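Local coordinates for protein spindle pole body component (Chaetomium thermophilum, PDB 6L82) that is GCP5, a gamma-tubulin complex family protein represented here by its N-terminal fragment, and probably binds gamma-tubulin and microtubule minus ends, at residues 17-22 against 39-44; 68-71 against 77-80; 60-65 against 98-103. All blocks are in the same frame, centred on the assembly; numbering follows the deposited sequence.

Interaction 1: 17-22 against 39-44; sequences DDLVSA and DFVLRS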
loop_
_atom_site.group_PDB
_atom_site.type_symbol
_atom_site.label_atom_id
_atom_site.label_comp_id
_atom_site.label_asym_id
_atom_site.label_seq_id
_atom_site.Cartn_x
_atom_site.Cartn_y
_atom_site.Cartn_z
ATOM N N ASP A 17 3.323 -8.550 -10.515
ATOM C CA ASP A 17 3.977 -7.876 -11.640
ATOM C C ASP A 17 3.736 -6.371 -11.626
ATOM O O ASP A 17 4.653 -5.585 -11.890
ATOM C CB ASP A 17 3.475 -8.439 -12.982
ATOM C CG ASP A 17 4.038 -9.803 -13.326
ATOM O OD1 ASP A 17 3.253 -10.693 -13.728
ATOM O OD2 ASP A 17 5.276 -9.965 -13.300
ATOM N N ASP A 18 2.477 -5.952 -11.437
ATOM C CA ASP A 18 2.177 -4.519 -11.383
ATOM C C ASP A 18 2.942 -3.863 -10.254
ATOM O O ASP A 18 3.529 -2.788 -10.427
ATOM C CB ASP A 18 0.677 -4.266 -11.207
ATOM C CG ASP A 18 -0.180 -4.925 -12.291
ATOM O OD1 ASP A 18 0.363 -5.319 -13.348
ATOM O OD2 ASP A 18 -1.412 -4.997 -12.091
ATOM N N LEU A 19 2.954 -4.506 -9.083
ATOM C CA LEU A 19 3.595 -3.906 -7.924
ATOM C C LEU A 19 5.075 -3.702 -8.204
ATOM O O LEU A 19 5.622 -2.616 -7.986
ATOM C CB LEU A 19 3.377 -4.791 -6.693
ATOM C CG LEU A 19 3.442 -4.103 -5.329
ATOM C CD1 LEU A 19 2.372 -3.002 -5.237
ATOM C CD2 LEU A 19 3.283 -5.105 -4.181
ATOM N N VAL A 20 5.720 -4.718 -8.773
ATOM C CA VAL A 20 7.128 -4.599 -9.113
ATOM C C VAL A 20 7.331 -3.497 -10.144
ATOM O O VAL A 20 8.132 -2.577 -9.948
ATOM C CB VAL A 20 7.650 -5.954 -9.604
ATOM C CG1 VAL A 20 9.006 -5.791 -10.288
ATOM C CG2 VAL A 20 7.682 -6.933 -8.424
ATOM N N SER A 21 6.581 -3.558 -11.243
ATOM C CA SER A 21 6.726 -2.580 -12.319
ATOM C C SER A 21 6.475 -1.155 -11.829
ATOM O O SER A 21 7.203 -0.227 -12.199
ATOM C CB SER A 21 5.769 -2.937 -13.464
ATOM O OG SER A 21 5.859 -1.998 -14.518
ATOM N N ALA A 22 5.464 -0.963 -10.978
ATOM C CA ALA A 22 5.158 0.384 -10.505
ATOM C C ALA A 22 6.195 0.924 -9.515
ATOM O O ALA A 22 6.370 2.142 -9.423
ATOM C CB ALA A 22 3.772 0.406 -9.866
ATOM N N ASP A 39 8.771 -13.100 -7.637
ATOM C CA ASP A 39 8.765 -14.274 -6.781
ATOM C C ASP A 39 8.806 -13.872 -5.311
ATOM O O ASP A 39 8.102 -14.459 -4.478
ATOM C CB ASP A 39 9.946 -15.179 -7.148
ATOM C CG ASP A 39 10.197 -16.245 -6.124
ATOM O OD1 ASP A 39 9.476 -17.266 -6.162
ATOM O OD2 ASP A 39 11.097 -16.054 -5.271
ATOM N N PHE A 40 9.610 -12.853 -4.976
ATOM C CA PHE A 40 9.637 -12.355 -3.602
ATOM C C PHE A 40 8.262 -11.883 -3.154
ATOM O O PHE A 40 7.885 -12.078 -1.990
ATOM C CB PHE A 40 10.643 -11.215 -3.455
ATOM C CG PHE A 40 10.359 -10.312 -2.287
ATOM C CD1 PHE A 40 10.567 -10.745 -0.990
ATOM C CD2 PHE A 40 9.865 -9.039 -2.486
ATOM C CE1 PHE A 40 10.295 -9.924 0.078
ATOM C CE2 PHE A 40 9.606 -8.225 -1.421
ATOM C CZ PHE A 40 9.817 -8.666 -0.138
ATOM N N VAL A 41 7.498 -11.242 -4.050
ATOM C CA VAL A 41 6.216 -10.681 -3.613
ATOM C C VAL A 41 5.219 -11.797 -3.330
ATOM O O VAL A 41 4.504 -11.776 -2.320
ATOM C CB VAL A 41 5.649 -9.696 -4.648
ATOM C CG1 VAL A 41 4.256 -9.293 -4.226
ATOM C CG2 VAL A 41 6.532 -8.487 -4.780
ATOM N N LEU A 42 5.162 -12.792 -4.211
ATOM C CA LEU A 42 4.229 -13.898 -4.028
ATOM C C LEU A 42 4.592 -14.734 -2.813
ATOM O O LEU A 42 3.706 -15.208 -2.090
ATOM C CB LEU A 42 4.212 -14.763 -5.277
ATOM C CG LEU A 42 3.617 -14.043 -6.484
ATOM C CD1 LEU A 42 4.060 -14.746 -7.745
ATOM C CD2 LEU A 42 2.127 -14.037 -6.350
ATOM N N ARG A 43 5.890 -14.920 -2.571
ATOM C CA ARG A 43 6.323 -15.685 -1.409
ATOM C C ARG A 43 5.987 -14.959 -0.104
ATOM O O ARG A 43 5.513 -15.583 0.852
ATOM C CB ARG A 43 7.822 -15.968 -1.506
ATOM C CG ARG A 43 8.204 -17.385 -1.142
ATOM C CD ARG A 43 9.690 -17.471 -0.814
ATOM N NE ARG A 43 10.509 -17.423 -2.013
ATOM C CZ ARG A 43 11.795 -17.766 -2.043
ATOM N NH1 ARG A 43 12.402 -18.181 -0.933
ATOM N NH2 ARG A 43 12.480 -17.707 -3.184
ATOM N N SER A 44 6.208 -13.641 -0.044
ATOM C CA SER A 44 5.956 -12.921 1.207
ATOM C C SER A 44 4.478 -12.926 1.589
ATOM O O SER A 44 4.151 -12.977 2.777
ATOM C CB SER A 44 6.453 -11.478 1.107
ATOM O OG SER A 44 7.776 -11.446 0.601
#

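Interaction 2: 68-71 against 77-80; sequences RFSI and LADA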
loop_
_atom_site.group_PDB
_atom_site.type_symbol
_atom_site.label_atom_id
_atom_site.label_comp_id
_atom_site.label_asym_id
_atom_site.label_seq_id
_atom_site.Cartn_x
_atom_site.Cartn_y
_atom_site.Cartn_z
ATOM N N ARG A 68 -0.753 15.679 16.095
ATOM C CA ARG A 68 0.643 16.036 15.872
ATOM C C ARG A 68 0.770 17.143 14.832
ATOM O O ARG A 68 1.566 18.067 15.000
ATOM C CB ARG A 68 1.447 14.814 15.449
ATOM C CG ARG A 68 2.753 15.200 14.769
ATOM C CD ARG A 68 3.889 14.322 15.191
ATOM N NE ARG A 68 3.718 12.947 14.736
ATOM C CZ ARG A 68 4.118 12.498 13.554
ATOM N NH1 ARG A 68 4.705 13.323 12.694
ATOM N NH2 ARG A 68 3.939 11.219 13.241
ATOM N N PHE A 69 0.006 17.059 13.745
ATOM C CA PHE A 69 0.023 18.125 12.750
ATOM C C PHE A 69 -0.244 19.485 13.387
ATOM O O PHE A 69 0.418 20.473 13.059
ATOM C CB PHE A 69 -1.014 17.841 11.672
ATOM C CG PHE A 69 -0.669 16.691 10.787
ATOM C CD1 PHE A 69 0.655 16.355 10.540
ATOM C CD2 PHE A 69 -1.673 15.937 10.197
ATOM C CE1 PHE A 69 0.972 15.285 9.717
ATOM C CE2 PHE A 69 -1.362 14.868 9.377
ATOM C CZ PHE A 69 -0.039 14.543 9.133
ATOM N N SER A 70 -1.216 19.552 14.304
ATOM C CA SER A 70 -1.586 20.833 14.906
ATOM C C SER A 70 -0.472 21.356 15.801
ATOM O O SER A 70 -0.128 22.544 15.758
ATOM C CB SER A 70 -2.883 20.692 15.708
ATOM O OG SER A 70 -3.830 19.876 15.044
ATOM N N ILE A 71 0.101 20.474 16.619
ATOM C CA ILE A 71 1.193 20.845 17.516
ATOM C C ILE A 71 2.359 21.452 16.742
ATOM O O ILE A 71 3.074 22.307 17.258
ATOM C CB ILE A 71 1.637 19.604 18.330
ATOM C CG1 ILE A 71 0.470 19.037 19.140
ATOM C CG2 ILE A 71 2.796 19.926 19.246
ATOM C CD1 ILE A 71 -0.461 20.100 19.714
ATOM N N LEU A 77 -3.201 20.723 7.471
ATOM C CA LEU A 77 -3.039 19.295 7.214
ATOM C C LEU A 77 -3.920 18.457 8.137
ATOM O O LEU A 77 -4.504 17.455 7.703
ATOM C CB LEU A 77 -1.567 18.909 7.368
ATOM C CG LEU A 77 -1.079 17.781 6.466
ATOM C CD1 LEU A 77 -1.089 18.210 4.995
ATOM C CD2 LEU A 77 0.302 17.335 6.889
ATOM N N ALA A 78 -4.034 18.850 9.414
ATOM C CA ALA A 78 -4.949 18.158 10.326
ATOM C C ALA A 78 -6.394 18.256 9.842
ATOM O O ALA A 78 -7.132 17.264 9.868
ATOM C CB ALA A 78 -4.831 18.731 11.741
ATOM N N ASP A 79 -6.830 19.460 9.438
ATOM C CA ASP A 79 -8.200 19.626 8.945
ATOM C C ASP A 79 -8.425 18.812 7.674
ATOM O O ASP A 79 -9.474 18.172 7.512
ATOM C CB ASP A 79 -8.507 21.101 8.680
ATOM C CG ASP A 79 -8.553 21.939 9.952
ATOM O OD1 ASP A 79 -8.695 21.363 11.054
ATOM O OD2 ASP A 79 -8.470 23.185 9.839
ATOM N N ALA A 80 -7.449 18.833 6.761
ATOM C CA ALA A 80 -7.500 17.990 5.568
ATOM C C ALA A 80 -7.761 16.533 5.929
ATOM O O ALA A 80 -8.707 15.910 5.426
ATOM C CB ALA A 80 -6.181 18.104 4.798
#

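Interaction 3: 60-65 against 98-103; sequences DRLNGL and ELLHLL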
loop_
_atom_site.group_PDB
_atom_site.type_symbol
_atom_site.label_atom_id
_atom_site.label_comp_id
_atom_site.label_asym_id
_atom_site.label_seq_id
_atom_site.Cartn_x
_atom_site.Cartn_y
_atom_site.Cartn_z
ATOM N N ASP A 60 -7.331 5.599 16.208
ATOM C CA ASP A 60 -6.485 6.237 17.207
ATOM C C ASP A 60 -5.199 6.759 16.578
ATOM O O ASP A 60 -4.741 7.856 16.916
ATOM C CB ASP A 60 -6.187 5.256 18.342
ATOM C CG ASP A 60 -5.477 5.911 19.516
ATOM O OD1 ASP A 60 -6.133 6.672 20.260
ATOM O OD2 ASP A 60 -4.269 5.649 19.708
ATOM N N ARG A 61 -4.614 6.016 15.637
ATOM C CA ARG A 61 -3.402 6.523 15.002
ATOM C C ARG A 61 -3.717 7.708 14.095
ATOM O O ARG A 61 -2.913 8.638 13.975
ATOM C CB ARG A 61 -2.700 5.419 14.214
ATOM C CG ARG A 61 -2.025 4.341 15.065
ATOM C CD ARG A 61 -1.599 3.109 14.210
ATOM N NE ARG A 61 -0.440 3.364 13.347
ATOM C CZ ARG A 61 0.155 2.445 12.583
ATOM N NH1 ARG A 61 -0.289 1.194 12.556
ATOM N NH2 ARG A 61 1.199 2.779 11.836
ATOM N N LEU A 62 -4.880 7.696 13.445
ATOM C CA LEU A 62 -5.267 8.858 12.658
ATOM C C LEU A 62 -5.566 10.056 13.559
ATOM O O LEU A 62 -5.278 11.204 13.194
ATOM C CB LEU A 62 -6.469 8.514 11.782
ATOM C CG LEU A 62 -6.223 7.421 10.735
ATOM C CD1 LEU A 62 -7.538 6.992 10.118
ATOM C CD2 LEU A 62 -5.273 7.899 9.659
ATOM N N ASN A 63 -6.125 9.813 14.747
ATOM C CA ASN A 63 -6.345 10.908 15.692
ATOM C C ASN A 63 -5.020 11.505 16.156
ATOM O O ASN A 63 -4.855 12.728 16.178
ATOM C CB ASN A 63 -7.181 10.429 16.882
ATOM C CG ASN A 63 -8.638 10.190 16.500
ATOM O OD1 ASN A 63 -9.117 10.733 15.510
ATOM N ND2 ASN A 63 -9.341 9.381 17.280
ATOM N N GLY A 64 -4.049 10.658 16.497
ATOM C CA GLY A 64 -2.756 11.161 16.934
ATOM C C GLY A 64 -2.002 11.923 15.857
ATOM O O GLY A 64 -1.249 12.853 16.163
ATOM N N LEU A 65 -2.182 11.541 14.590
ATOM C CA LEU A 65 -1.604 12.302 13.484
ATOM C C LEU A 65 -2.193 13.707 13.419
ATOM O O LEU A 65 -1.460 14.703 13.347
ATOM C CB LEU A 65 -1.848 11.571 12.157
ATOM C CG LEU A 65 -0.726 10.711 11.593
ATOM C CD1 LEU A 65 -1.203 10.014 10.317
ATOM C CD2 LEU A 65 0.504 11.569 11.334
ATOM N N GLU A 98 -8.585 -1.673 6.633
ATOM C CA GLU A 98 -7.347 -2.302 6.177
ATOM C C GLU A 98 -6.564 -1.364 5.280
ATOM O O GLU A 98 -5.334 -1.290 5.366
ATOM C CB GLU A 98 -7.645 -3.600 5.425
ATOM C CG GLU A 98 -8.447 -4.642 6.181
ATOM C CD GLU A 98 -8.444 -5.996 5.465
ATOM O OE1 GLU A 98 -7.437 -6.341 4.812
ATOM O OE2 GLU A 98 -9.458 -6.711 5.541
ATOM N N LEU A 99 -7.260 -0.650 4.397
ATOM C CA LEU A 99 -6.569 0.244 3.477
ATOM C C LEU A 99 -5.928 1.397 4.223
ATOM O O LEU A 99 -4.810 1.818 3.892
ATOM C CB LEU A 99 -7.541 0.758 2.418
ATOM C CG LEU A 99 -8.006 -0.357 1.478
ATOM C CD1 LEU A 99 -9.254 0.032 0.674
ATOM C CD2 LEU A 99 -6.843 -0.735 0.559
ATOM N N LEU A 100 -6.622 1.929 5.231
ATOM C CA LEU A 100 -6.024 2.994 6.019
ATOM C C LEU A 100 -4.855 2.453 6.822
ATOM O O LEU A 100 -3.824 3.124 6.960
ATOM C CB LEU A 100 -7.064 3.653 6.931
ATOM C CG LEU A 100 -8.329 4.271 6.349
ATOM C CD1 LEU A 100 -9.440 4.474 7.399
ATOM C CD2 LEU A 100 -7.970 5.594 5.674
ATOM N N HIS A 101 -4.991 1.227 7.338
ATOM C CA HIS A 101 -3.873 0.579 8.017
ATOM C C HIS A 101 -2.649 0.526 7.119
ATOM O O HIS A 101 -1.532 0.832 7.558
ATOM C CB HIS A 101 -4.261 -0.832 8.446
ATOM C CG HIS A 101 -3.235 -1.494 9.310
ATOM N ND1 HIS A 101 -3.356 -2.797 9.745
ATOM C CD2 HIS A 101 -2.063 -1.038 9.813
ATOM C CE1 HIS A 101 -2.315 -3.105 10.499
ATOM N NE2 HIS A 101 -1.519 -2.053 10.562
ATOM N N LEU A 102 -2.848 0.144 5.858
ATOM C CA LEU A 102 -1.761 0.124 4.884
ATOM C C LEU A 102 -1.135 1.503 4.736
ATOM O O LEU A 102 0.097 1.630 4.717
ATOM C CB LEU A 102 -2.284 -0.374 3.526
ATOM C CG LEU A 102 -1.305 -0.242 2.356
ATOM C CD1 LEU A 102 -0.121 -1.194 2.533
ATOM C CD2 LEU A 102 -1.992 -0.478 1.007
ATOM N N LEU A 103 -1.966 2.554 4.642
ATOM C CA LEU A 103 -1.418 3.907 4.520
ATOM C C LEU A 103 -0.699 4.327 5.798
ATOM O O LEU A 103 0.378 4.934 5.734
ATOM C CB LEU A 103 -2.510 4.924 4.162
ATOM C CG LEU A 103 -3.343 4.608 2.909
ATOM C CD1 LEU A 103 -4.373 5.695 2.640
ATOM C CD2 LEU A 103 -2.445 4.374 1.680
#

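Interaction 1: 17-22 against 39-44
Val41 is the one residue of 39-44 that reaches 17-22, and it uses both of its methyl groups to do so. Val41 CG2 lies 4.1 Å from Val20 CG2, the two side chains passing alongside each other, antiparallel. Val41 CG1 comes within 4.3 Å of Leu19 CD2, a looser apolar contact. In both valines it is CG2, set beside the backbone N, that does the meeting; this leaves CG1 of Val41 on the carbonyl side, where the longer Leu19 can reach it. Branched and purely apolar, these residues suit a buried interface without a single hydrogen bond across it. The backbones stay well apart, with Val20 CA and Val41 CA separated by 8.3 Å.

The polar interactions run within 39-44 instead. Arg43 NH2 donates to Asp39 OD2 at 3.0 Å in a salt bridge with an N-H...O angle of 156°, approaching the syn lone pair and keeping the carboxylate nearly in the guanidinium plane. This one-turn pairing of opposite charges suits a helix surface away from Val41, where Asp39 also packs on an aromatic side chain of another protein chain. Ser44 OG also folds back one turn, with chi1 -49°, and donates to Phe40 O at 2.7 Å. Ser44 N reaches the same oxygen from the opposite face of the carbonyl plane, giving it two donors.

Val41 also packs on Ala16, and Leu42 on Leu9, Leu12 and Ala16, which extends the apolar seam along helix 5-23. This is helix-helix packing, joining the first two helices of the GCP5 N-terminal region through small and branched apolar side chains.

Interaction 2: 68-71 against 77-80
Phe69 and Ala78 bring the two helices close together, their CA atoms only 5.5 Å apart, with no hydrogen bond passing between 68-71 and 77-80. Alanine suits so short a separation, its single methyl taking little room between the helices: Ala78 CB rests 3.9 Å from Phe69 CB. Ser70 closes on the same methyl, its OG 3.6 Å from Ala78 CB. That is a van der Waals contact, because the hydroxyl spends its hydrogen bond on Glu66 O, one turn back in its own helix; a serine can thus sit against an alanine with its polar atom satisfied.

Both segments lie beside the tight connection of a helical hairpin, in which helix 55-71 ends, the chain turns within a few residues, and helix 75-88 runs back antiparallel along it. Here, next to the turn, the helices are near enough for the aromatic ring to touch the neighbouring backbone, Phe69 CD2 being 3.8 Å from Ala78 N.

With CG anti to the carbonyl carbon (chi1 -70°), the ring of Phe69 is carried to Leu77. Leu77 puts CD2 over one face of it, 3.6 Å from the centroid and 13° off the normal, a CH-pi contact made almost above the middle. CE1 and CZ of Phe69 are each 3.6 Å from Leu77 CD2. With Phe69 cut back to an alanine, Leu77 CD2 would probably lose the face it rests on, and a gap is likely to open beside the hairpin turn. Apolar side chains of a second protein chain also pack on Phe69 and Leu77, carrying the hydrophobic surface across a subunit boundary.

Interaction 3: 60-65 against 98-103
Arg61 reaches over to His101 of the neighbouring helix with the end of its side chain. At the base, Arg61 CB points toward 98-103 but is still 7.8 Å from His101 CD2. CG, beside the backbone N, brings the chain little closer, and Arg61 CD then narrows the gap to His101 CD2 to 6.1 Å. A bend at chi3 (73°) turns NE and the guanidinium toward the other helix, so that Arg61 CZ is 5.0 Å from His101 CD2. Finally Arg61 NH1 arrives at 4.0 Å from His101 CD2, with His101 NE2 equally near. The guanidinium and imidazole planes stand 76° apart and NH1 comes in obliquely, so the pair touches without stacking or hydrogen bonding. The same NH1 forms a salt bridge with Glu105, one turn beyond His101. A long, flexible arginine suits this place because its aliphatic part can span the interval between helices before the charge is delivered.

The contact joins the middle of helix 55-71, the first arm of a helical hairpin, to helix 96-106, which packs against that hairpin as a third helix. The helices are well separated here, Leu62 CA and Leu100 CA being 8.9 Å apart.

Deeper in the interface, Leu62 and Leu100 fill that separation, their side chains set roughly perpendicular and meeting through CD1 atoms 4.2 Å apart. Leu62 also packs on Leu85 and Leu100 on Leu88, both of helix 75-88, while His101, its CB directed away from 60-65, leans its side chain on Thr53 and Val58.

From the N terminus, helix 5-23 meets helix 31-45 first, and interaction 1 closes that early loop before the others open. The chain then passes an unmodelled gap into helix 55-71, which serves both remaining contacts. Interaction 2 closes a short loop between this helix and helix 75-88; it is nested inside the longer loop that interaction 3 closes when helix 96-106 returns to 60-65. None cross. Interactions 2 and 3 lie on the same side of the chain's centre, their centres 14 Å apart, and tie the last three helices together. Interaction 1 lies on the opposite side, its nearest atoms about 8 Å from interaction 3.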